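Local coordinates for protein alginate lyase, family PL7 (Zobellia galactanivorans, PDB 3ZPY) that probably cleaves alginate as a family PL7 polysaccharide lyase, this chain being the catalytic domain of a longer protein, at residues A[157-162]-A[201-206]; A[139-144]-A[163-168]; A[55-60]-A[102-107]. One frame throughout, in Å; residues are numbered along the deposited sequence.

All three contacts belong to one beta-sandwich jelly roll. Interaction 1 is wholly apolar and largely buried, joining strand 154-160 of one sheet to edge strand 200-206 of the other. Interaction 2 lies beside it, centres about 6 Å apart, and fastens helix 162-165 to strand 138-146; there a valine pair on the inner side gives way to a salt bridge and water near the surface. Val163 of interaction 2 touches Phe203 of interaction 1. Interaction 3, centred about 22 and 23 Å from the centres of interactions 1 and 2, is also buried, on the outer side of one sheet, where Trp57 meets a backbone carbonyl and aliphatic carbons. Its Val105 packs on Phe144 of interaction 2.

Interaction 1 (A[157-162]-A[201-206]); sequences LKISGY and SVFRKK
The CG2 methyl of Ile159 sits almost exactly over the centre of the Phe203 ring, 3.7 Å from the centroid and only 7° off the ring normal, a nearly ideal CH-pi contact. It lies in the interior of the jelly-roll sandwich, where strand 154-160 of one sheet faces edge strand 200-206 of the other. Ile159 CG2 covers the face, close to equidistant from all six ring atoms, while CG1 lies beyond the ring outline near its root, 4.0 Å from Phe203 CG. A chi1 of 175°, with CG anti to the backbone N, carries the ring under Ile159, and chi2 of 78° turns its face to the methyl; the ring also touches Val163 and Thr164 of helix 162-165. With an alanine here, the Ile159 methyl would probably lose the aromatic face it rests on, and a gap would open between strand 154-160, the short helix and the edge strand.

Val202 and Phe203 form a classic beta bulge against strand 192-197, and both consecutive side chains point toward the facing sheet, where a regular strand would alternate them. Val202 thus joins the same apolar layer. Leu157 and Val202 both touch Tyr176 of strand 171-177, and they meet each other through single methyls, Leu157 CD2 lying 3.8 Å from Val202 CG2.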
loop_
_atom_site.group_PDB
_atom_site.type_symbol
_atom_site.label_atom_id
_atom_site.label_comp_id
_atom_site.label_asym_id
_atom_site.label_seq_id
_atom_site.Cartn_x
_atom_site.Cartn_y
_atom_site.Cartn_z
ATOM N N LEU A 157 4.184 -10.455 -9.676
ATOM C CA LEU A 157 4.465 -9.943 -8.386
ATOM C C LEU A 157 5.856 -9.267 -8.460
ATOM O O LEU A 157 6.851 -9.883 -8.903
ATOM C CB LEU A 157 4.469 -11.086 -7.364
ATOM C CG LEU A 157 4.807 -10.740 -5.961
ATOM C CD1 LEU A 157 3.770 -9.885 -5.229
ATOM C CD2 LEU A 157 5.171 -11.991 -5.164
ATOM N N LYS A 158 5.965 -8.061 -7.902
ATOM C CA LYS A 158 7.291 -7.357 -7.890
ATOM C C LYS A 158 7.534 -6.901 -6.470
ATOM O O LYS A 158 6.680 -6.228 -5.888
ATOM C CB LYS A 158 7.299 -6.200 -8.877
ATOM C CG LYS A 158 8.608 -5.500 -8.914
ATOM C CD LYS A 158 8.668 -4.574 -10.139
ATOM C CE LYS A 158 10.065 -3.931 -10.227
ATOM N NZ LYS A 158 10.138 -3.081 -11.488
ATOM N N ILE A 159 8.730 -7.260 -5.947
ATOM C CA ILE A 159 9.107 -6.894 -4.585
ATOM C C ILE A 159 10.151 -5.802 -4.661
ATOM O O ILE A 159 11.261 -6.051 -5.154
ATOM C CB ILE A 159 9.635 -8.106 -3.860
ATOM C CG1 ILE A 159 8.554 -9.279 -3.862
ATOM C CG2 ILE A 159 9.995 -7.702 -2.419
ATOM C CD1 ILE A 159 7.272 -8.923 -3.217
ATOM N N SER A 160 9.753 -4.625 -4.187
ATOM C CA SER A 160 10.666 -3.450 -4.267
ATOM C C SER A 160 10.828 -2.900 -2.836
ATOM O O SER A 160 10.505 -3.577 -1.882
ATOM C CB SER A 160 10.046 -2.428 -5.225
ATOM O OG SER A 160 10.029 -2.909 -6.559
ATOM N N GLY A 161 11.338 -1.669 -2.693
ATOM C CA GLY A 161 11.758 -1.182 -1.405
ATOM C C GLY A 161 13.166 -1.578 -1.044
ATOM O O GLY A 161 13.797 -2.319 -1.808
ATOM N N TYR A 162 13.617 -1.176 0.163
ATOM C CA TYR A 162 15.045 -1.280 0.544
ATOM C C TYR A 162 15.561 -2.736 0.465
ATOM O O TYR A 162 16.617 -3.010 -0.072
ATOM C CB TYR A 162 15.208 -0.758 1.960
ATOM C CG TYR A 162 16.589 -0.726 2.411
ATOM C CD1 TYR A 162 17.332 -1.911 2.652
ATOM C CD2 TYR A 162 17.251 0.498 2.449
ATOM C CE1 TYR A 162 18.661 -1.853 3.029
ATOM C CE2 TYR A 162 18.602 0.579 2.827
ATOM C CZ TYR A 162 19.308 -0.629 3.125
ATOM O OH TYR A 162 20.642 -0.623 3.445
ATOM N N SER A 201 5.462 -19.365 0.979
ATOM C CA SER A 201 6.486 -18.278 1.027
ATOM C C SER A 201 6.982 -18.011 -0.384
ATOM O O SER A 201 7.631 -18.865 -1.015
ATOM C CB SER A 201 7.638 -18.673 1.911
ATOM O OG SER A 201 8.650 -17.706 1.837
ATOM N N VAL A 202 6.705 -16.784 -0.827
ATOM C CA VAL A 202 7.132 -16.424 -2.202
ATOM C C VAL A 202 8.350 -15.480 -2.276
ATOM O O VAL A 202 8.989 -15.338 -3.304
ATOM C CB VAL A 202 5.962 -15.856 -3.044
ATOM C CG1 VAL A 202 4.816 -16.865 -3.090
ATOM C CG2 VAL A 202 5.429 -14.578 -2.430
ATOM N N PHE A 203 8.668 -14.913 -1.124
ATOM C CA PHE A 203 9.841 -13.966 -1.030
ATOM C C PHE A 203 10.271 -13.943 0.426
ATOM O O PHE A 203 9.425 -13.690 1.290
ATOM C CB PHE A 203 9.417 -12.542 -1.437
ATOM C CG PHE A 203 10.535 -11.583 -1.222
ATOM C CD1 PHE A 203 11.569 -11.488 -2.088
ATOM C CD2 PHE A 203 10.538 -10.839 -0.043
ATOM C CE1 PHE A 203 12.661 -10.630 -1.817
ATOM C CE2 PHE A 203 11.580 -9.973 0.225
ATOM C CZ PHE A 203 12.634 -9.864 -0.658
ATOM N N ARG A 204 11.555 -14.092 0.675
ATOM C CA ARG A 204 12.043 -13.975 2.036
ATOM C C ARG A 204 13.491 -13.502 1.934
ATOM O O ARG A 204 14.300 -14.173 1.236
ATOM C CB ARG A 204 11.974 -15.351 2.740
ATOM C CG ARG A 204 12.653 -15.351 4.091
ATOM C CD ARG A 204 12.466 -16.678 4.819
ATOM N NE ARG A 204 13.478 -16.872 5.864
ATOM C CZ ARG A 204 13.360 -16.422 7.122
ATOM N NH1 ARG A 204 12.223 -15.836 7.510
ATOM N NH2 ARG A 204 14.335 -16.677 7.994
ATOM N N LYS A 205 13.867 -12.438 2.703
ATOM C CA LYS A 205 15.212 -11.899 2.563
ATOM C C LYS A 205 15.544 -11.141 3.816
ATOM O O LYS A 205 14.722 -10.393 4.347
ATOM C CB LYS A 205 15.301 -10.978 1.327
ATOM C CG LYS A 205 16.757 -10.579 1.007
ATOM C CD LYS A 205 16.788 -9.945 -0.402
ATOM C CE LYS A 205 18.211 -9.509 -0.828
ATOM N NZ LYS A 205 19.053 -10.716 -0.910
ATOM N N LYS A 206 16.797 -11.299 4.265
ATOM C CA LYS A 206 17.300 -10.571 5.436
ATOM C C LYS A 206 17.588 -9.098 5.103
ATOM O O LYS A 206 18.205 -8.813 4.065
ATOM C CB LYS A 206 18.301 -11.401 6.205
ATOM C CG LYS A 206 18.671 -10.869 7.580
ATOM C CD LYS A 206 19.891 -11.582 8.138
ATOM C CE LYS A 206 19.976 -11.434 9.648
ATOM N NZ LYS A 206 18.693 -11.790 10.313
#

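Interaction 2 (A[139-144]-A[163-168]); sequences VVRVQF and VTEEQG
The backbone N of Val163, in the first turn of helix 162-165, donates a nearly straight hydrogen bond of 3.0 Å (N-H...O 161°) to Val139 O. The acceptor lies in a classic beta bulge, Val139 and Val140 both facing Ile124, where strand 138-146 turns a corner in the jelly-roll sandwich. This bond ties the short helix following strand 154-160 to strand 138-146, which pairs with strand 154-160 on the edge opposite strand 171-177.

Beside the backbone bond, the side chains of Val140 and Val163 lie alongside each other and point the same way, with Val140 CG2 3.9 Å from Val163 CG1. That layer continues inward to Ile159 from Val140 and to Phe203 from Val163.

Toward the surface the chemistry becomes ionic. Arg141 NH2 forms a salt bridge of 2.9 Å with Glu165 OE2; the hydrogen bond within it is weak, bent to 122° at the hydrogen, and the guanidinium and carboxylate planes are 69° apart. A bend at chi3 brings NE beside the side chain of Gln143, two residues on in the same strand, where it donates to Gln143 OE1 at 3.0 Å from above the amide's carbonyl plane. NH1 has a further salt-bridge partner in Asp138, so several groups together limit the rotation of the guanidinium. Glu165 OE2 also accepts from the N of Gly161, the N-cap residue, which links the carboxylate to the helix start. One water completes the bridge, accepting from Arg141 NH1 at 2.9 Å and donating to Glu165 OE1 at 2.8 Å.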
loop_
_atom_site.group_PDB
_atom_site.type_symbol
_atom_site.label_atom_id
_atom_site.label_comp_id
_atom_site.label_asym_id
_atom_site.label_seq_id
_atom_site.Cartn_x
_atom_site.Cartn_y
_atom_site.Cartn_z
ATOM N N VAL A 139 10.776 -0.214 3.448
ATOM C CA VAL A 139 11.503 -1.490 3.674
ATOM C C VAL A 139 11.141 -2.475 2.566
ATOM O O VAL A 139 11.990 -3.132 1.980
ATOM C CB VAL A 139 11.187 -2.055 5.057
ATOM C CG1 VAL A 139 11.724 -3.442 5.223
ATOM C CG2 VAL A 139 11.681 -1.122 6.164
ATOM N N VAL A 140 9.824 -2.587 2.307
ATOM C CA VAL A 140 9.348 -3.491 1.189
ATOM C C VAL A 140 8.072 -2.883 0.642
ATOM O O VAL A 140 7.262 -2.328 1.414
ATOM C CB VAL A 140 9.176 -4.976 1.665
ATOM C CG1 VAL A 140 7.980 -5.137 2.642
ATOM C CG2 VAL A 140 9.010 -5.922 0.460
ATOM N N ARG A 141 7.938 -2.997 -0.669
ATOM C CA ARG A 141 6.701 -2.736 -1.384
ATOM C C ARG A 141 6.288 -3.992 -2.126
ATOM O O ARG A 141 7.064 -4.523 -2.932
ATOM C CB ARG A 141 6.917 -1.616 -2.386
ATOM C CG ARG A 141 7.025 -0.248 -1.722
ATOM C CD ARG A 141 6.827 0.885 -2.749
ATOM N NE ARG A 141 7.713 0.796 -3.919
ATOM C CZ ARG A 141 8.963 1.230 -3.938
ATOM N NH1 ARG A 141 9.536 1.727 -2.850
ATOM N NH2 ARG A 141 9.699 1.108 -5.054
ATOM N N VAL A 142 5.037 -4.461 -1.893
ATOM C CA VAL A 142 4.480 -5.639 -2.553
ATOM C C VAL A 142 3.610 -5.106 -3.691
ATOM O O VAL A 142 2.688 -4.341 -3.415
ATOM C CB VAL A 142 3.659 -6.398 -1.515
ATOM C CG1 VAL A 142 3.015 -7.607 -2.195
ATOM C CG2 VAL A 142 4.489 -6.838 -0.309
ATOM N N GLN A 143 3.953 -5.490 -4.931
ATOM C CA GLN A 143 3.375 -4.812 -6.081
ATOM C C GLN A 143 2.972 -5.840 -7.125
ATOM O O GLN A 143 3.474 -6.924 -7.165
ATOM C CB GLN A 143 4.397 -3.879 -6.763
ATOM C CG GLN A 143 4.954 -2.863 -5.734
ATOM C CD GLN A 143 6.213 -2.263 -6.096
ATOM O OE1 GLN A 143 6.405 -1.039 -5.954
ATOM N NE2 GLN A 143 7.153 -3.133 -6.477
ATOM N N PHE A 144 1.988 -5.460 -7.953
ATOM C CA PHE A 144 1.790 -6.102 -9.249
ATOM C C PHE A 144 2.202 -5.134 -10.382
ATOM O O PHE A 144 1.848 -3.964 -10.315
ATOM C CB PHE A 144 0.337 -6.550 -9.461
ATOM C CG PHE A 144 -0.086 -7.750 -8.679
ATOM C CD1 PHE A 144 0.792 -8.735 -8.190
ATOM C CD2 PHE A 144 -1.456 -7.951 -8.546
ATOM C CE1 PHE A 144 0.274 -9.816 -7.467
ATOM C CE2 PHE A 144 -1.977 -9.037 -7.875
ATOM C CZ PHE A 144 -1.083 -9.987 -7.341
ATOM N N VAL A 163 14.693 -3.669 0.885
ATOM C CA VAL A 163 15.140 -5.029 1.098
ATOM C C VAL A 163 15.588 -5.709 -0.233
ATOM O O VAL A 163 16.440 -6.576 -0.201
ATOM C CB VAL A 163 14.034 -5.895 1.804
ATOM C CG1 VAL A 163 12.837 -6.148 0.886
ATOM C CG2 VAL A 163 14.668 -7.167 2.382
ATOM N N THR A 164 15.075 -5.236 -1.364
ATOM C CA THR A 164 15.549 -5.696 -2.686
ATOM C C THR A 164 16.369 -4.590 -3.345
ATOM O O THR A 164 17.474 -4.870 -3.841
ATOM C CB THR A 164 14.430 -6.224 -3.582
ATOM O OG1 THR A 164 13.468 -5.201 -3.740
ATOM C CG2 THR A 164 13.854 -7.507 -3.072
ATOM N N GLU A 165 15.803 -3.386 -3.449
ATOM C CA GLU A 165 16.523 -2.354 -4.236
ATOM C C GLU A 165 17.934 -2.031 -3.774
ATOM O O GLU A 165 18.750 -1.610 -4.595
ATOM C CB GLU A 165 15.653 -1.100 -4.274
ATOM C CG GLU A 165 14.333 -1.230 -4.988
ATOM C CD GLU A 165 13.584 0.076 -4.856
ATOM O OE1 GLU A 165 14.167 1.201 -4.768
ATOM O OE2 GLU A 165 12.391 0.041 -4.924
ATOM N N GLU A 166 18.190 -2.072 -2.466
ATOM C CA GLU A 166 19.479 -1.711 -1.905
ATOM C C GLU A 166 20.281 -2.974 -1.595
ATOM O O GLU A 166 21.373 -2.932 -1.063
ATOM C CB GLU A 166 19.283 -0.822 -0.658
ATOM C CG GLU A 166 18.761 0.587 -0.946
ATOM C CD GLU A 166 19.830 1.531 -1.411
ATOM O OE1 GLU A 166 20.966 1.084 -1.545
ATOM O OE2 GLU A 166 19.517 2.712 -1.615
ATOM N N GLN A 167 19.752 -4.129 -2.055
ATOM C CA GLN A 167 20.340 -5.461 -1.758
ATOM C C GLN A 167 20.221 -6.387 -2.970
ATOM O O GLN A 167 19.640 -7.482 -2.939
ATOM C CB GLN A 167 19.721 -6.075 -0.476
ATOM C CG GLN A 167 19.641 -5.127 0.710
ATOM C CD GLN A 167 19.289 -5.899 1.949
ATOM O OE1 GLN A 167 18.334 -6.744 1.942
ATOM N NE2 GLN A 167 20.023 -5.671 3.033
ATOM N N GLY A 168 20.680 -5.870 -4.111
ATOM C CA GLY A 168 20.823 -6.692 -5.330
ATOM C C GLY A 168 19.819 -6.464 -6.389
ATOM O O GLY A 168 19.938 -7.024 -7.494
HETATM O O HOH W 1 12.103 2.751 -3.630
#

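Interaction 3 (A[55-60]-A[102-107]); sequences GEWVYF and TVQVNQ
In the seven-stranded sheet of this domain, strand 235-247 runs between strands 58-63 and 96-107, and the indole of Trp57 spans that middle strand to touch Thr102 and Gln104. With CG opposite the carbonyl carbon (chi1 -53°), the six-membered part of the indole is carried toward strand 96-107. CZ3 of Trp57 brings the ring edge to Thr102 O, 3.6 Å away and near the ring plane. The adjacent corner, Trp57 CH2, meets the aliphatic part of the glutamine, 3.7 Å from Gln104 CG, and stands 4.2 Å from Thr102 CG2. Trp57 and Gln104 cross at about a right angle, with ring and amide planes 53° apart, so the amide does not stack on the indole.

The strands belong to a beta-sandwich jelly roll, and alternation along 102-107 divides its two sides: Thr102 and Gln104 point toward Trp57, while Val103 and Val105 pack on Phe121 of the other sheet. The tryptophan lies on the side of its sheet away from the sandwich interior.

Residues outside the contact hold the polar ends of its neighbours. Gln104 OE1 is hydrogen-bonded to Arg239 and NE2 to Thr181, which holds the amide at both ends, and Thr102 OG1 pairs with Asn183. Over one face of the indole, offset toward the rim, lies Glu56 CG, 3.7 Å above the Trp57 ring plane, while the Glu56 carboxylate goes on to a salt bridge with Lys241.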
loop_
_atom_site.group_PDB
_atom_site.type_symbol
_atom_site.label_atom_id
_atom_site.label_comp_id
_atom_site.label_asym_id
_atom_site.label_seq_id
_atom_site.Cartn_x
_atom_site.Cartn_y
_atom_site.Cartn_z
ATOM N N GLY A 55 -19.709 -3.933 0.951
ATOM C CA GLY A 55 -20.116 -4.787 2.074
ATOM C C GLY A 55 -19.249 -6.012 2.185
ATOM O O GLY A 55 -19.333 -6.722 3.196
ATOM N N GLU A 56 -18.433 -6.335 1.185
ATOM C CA GLU A 56 -17.509 -7.456 1.308
ATOM C C GLU A 56 -16.082 -6.873 1.308
ATOM O O GLU A 56 -15.286 -7.211 2.203
ATOM C CB GLU A 56 -17.672 -8.381 0.112
ATOM C CG GLU A 56 -16.626 -9.491 0.030
ATOM C CD GLU A 56 -16.756 -10.395 -1.209
ATOM O OE1 GLU A 56 -17.740 -10.242 -1.996
ATOM O OE2 GLU A 56 -15.836 -11.250 -1.429
ATOM N N TRP A 57 -15.742 -6.089 0.296
ATOM C CA TRP A 57 -14.381 -5.544 0.162
ATOM C C TRP A 57 -14.404 -4.021 0.445
ATOM O O TRP A 57 -15.409 -3.377 0.281
ATOM C CB TRP A 57 -13.868 -5.635 -1.282
ATOM C CG TRP A 57 -13.931 -6.974 -1.958
ATOM C CD1 TRP A 57 -14.980 -7.528 -2.692
ATOM C CD2 TRP A 57 -12.888 -7.959 -1.907
ATOM N NE1 TRP A 57 -14.617 -8.791 -3.162
ATOM C CE2 TRP A 57 -13.324 -9.092 -2.709
ATOM C CE3 TRP A 57 -11.615 -7.960 -1.383
ATOM C CZ2 TRP A 57 -12.519 -10.199 -2.908
ATOM C CZ3 TRP A 57 -10.784 -9.043 -1.580
ATOM C CH2 TRP A 57 -11.211 -10.170 -2.359
ATOM N N VAL A 58 -13.262 -3.481 0.765
ATOM C CA VAL A 58 -13.003 -2.023 0.756
ATOM C C VAL A 58 -12.050 -1.741 -0.406
ATOM O O VAL A 58 -11.027 -2.415 -0.556
ATOM C CB VAL A 58 -12.475 -1.498 2.114
ATOM C CG1 VAL A 58 -12.033 -0.032 1.994
ATOM C CG2 VAL A 58 -13.556 -1.682 3.193
ATOM N N TYR A 59 -12.514 -0.851 -1.245
ATOM C CA TYR A 59 -11.811 -0.490 -2.522
ATOM C C TYR A 59 -11.024 0.766 -2.338
ATOM O O TYR A 59 -11.512 1.725 -1.666
ATOM C CB TYR A 59 -12.877 -0.192 -3.561
ATOM C CG TYR A 59 -13.685 -1.418 -3.990
ATOM C CD1 TYR A 59 -14.731 -1.892 -3.196
ATOM C CD2 TYR A 59 -13.430 -2.089 -5.228
ATOM C CE1 TYR A 59 -15.501 -3.026 -3.570
ATOM C CE2 TYR A 59 -14.184 -3.228 -5.563
ATOM C CZ TYR A 59 -15.189 -3.681 -4.764
ATOM O OH TYR A 59 -15.946 -4.796 -5.176
ATOM N N PHE A 60 -9.767 0.740 -2.810
ATOM C CA PHE A 60 -8.826 1.878 -2.802
ATOM C C PHE A 60 -8.563 2.157 -4.206
ATOM O O PHE A 60 -7.894 1.367 -4.912
ATOM C CB PHE A 60 -7.545 1.433 -2.104
ATOM C CG PHE A 60 -7.747 1.035 -0.645
ATOM C CD1 PHE A 60 -8.298 -0.239 -0.323
ATOM C CD2 PHE A 60 -7.367 1.904 0.400
ATOM C CE1 PHE A 60 -8.477 -0.597 1.037
ATOM C CE2 PHE A 60 -7.582 1.556 1.704
ATOM C CZ PHE A 60 -8.072 0.287 2.032
ATOM N N THR A 102 -6.514 -10.019 2.596
ATOM C CA THR A 102 -6.971 -10.736 1.426
ATOM C C THR A 102 -7.184 -9.664 0.389
ATOM O O THR A 102 -7.915 -8.681 0.623
ATOM C CB THR A 102 -8.283 -11.504 1.789
ATOM O OG1 THR A 102 -7.956 -12.472 2.781
ATOM C CG2 THR A 102 -8.904 -12.206 0.545
ATOM N N VAL A 103 -6.634 -9.899 -0.748
ATOM C CA VAL A 103 -6.549 -8.741 -1.755
ATOM C C VAL A 103 -6.889 -9.245 -3.151
ATOM O O VAL A 103 -6.637 -10.412 -3.522
ATOM C CB VAL A 103 -5.098 -8.143 -1.733
ATOM C CG1 VAL A 103 -4.037 -9.100 -2.351
ATOM C CG2 VAL A 103 -5.052 -6.778 -2.441
ATOM N N GLN A 104 -7.422 -8.301 -3.942
ATOM C CA GLN A 104 -7.308 -8.374 -5.408
ATOM C C GLN A 104 -6.879 -7.042 -5.968
ATOM O O GLN A 104 -7.051 -5.988 -5.324
ATOM C CB GLN A 104 -8.626 -8.704 -6.059
ATOM C CG GLN A 104 -9.357 -9.986 -5.560
ATOM C CD GLN A 104 -10.446 -10.362 -6.504
ATOM O OE1 GLN A 104 -10.806 -9.536 -7.416
ATOM N NE2 GLN A 104 -11.004 -11.545 -6.360
ATOM N N VAL A 105 -6.246 -7.134 -7.132
ATOM C CA VAL A 105 -5.966 -5.913 -7.896
ATOM C C VAL A 105 -6.888 -6.069 -9.113
ATOM O O VAL A 105 -6.781 -7.095 -9.831
ATOM C CB VAL A 105 -4.493 -5.690 -8.233
ATOM C CG1 VAL A 105 -4.358 -4.424 -9.094
ATOM C CG2 VAL A 105 -3.654 -5.689 -6.955
ATOM N N ASN A 106 -7.741 -5.053 -9.379
ATOM C CA ASN A 106 -8.661 -5.133 -10.427
ATOM C C ASN A 106 -8.292 -4.278 -11.661
ATOM O O ASN A 106 -8.907 -4.432 -12.676
ATOM C CB ASN A 106 -10.028 -4.674 -9.914
ATOM C CG ASN A 106 -10.518 -5.570 -8.744
ATOM O OD1 ASN A 106 -10.708 -6.779 -8.931
ATOM N ND2 ASN A 106 -10.547 -5.019 -7.538
ATOM N N GLN A 107 -7.307 -3.377 -11.559
ATOM C CA GLN A 107 -6.977 -2.482 -12.647
ATOM C C GLN A 107 -5.629 -1.885 -12.313
ATOM O O GLN A 107 -5.403 -1.481 -11.167
ATOM C CB GLN A 107 -8.007 -1.298 -12.695
ATOM C CG GLN A 107 -7.799 -0.353 -13.854
ATOM C CD GLN A 107 -8.235 -0.837 -15.238
ATOM O OE1 GLN A 107 -9.032 -1.684 -15.411
ATOM N NE2 GLN A 107 -7.781 -0.173 -16.206
#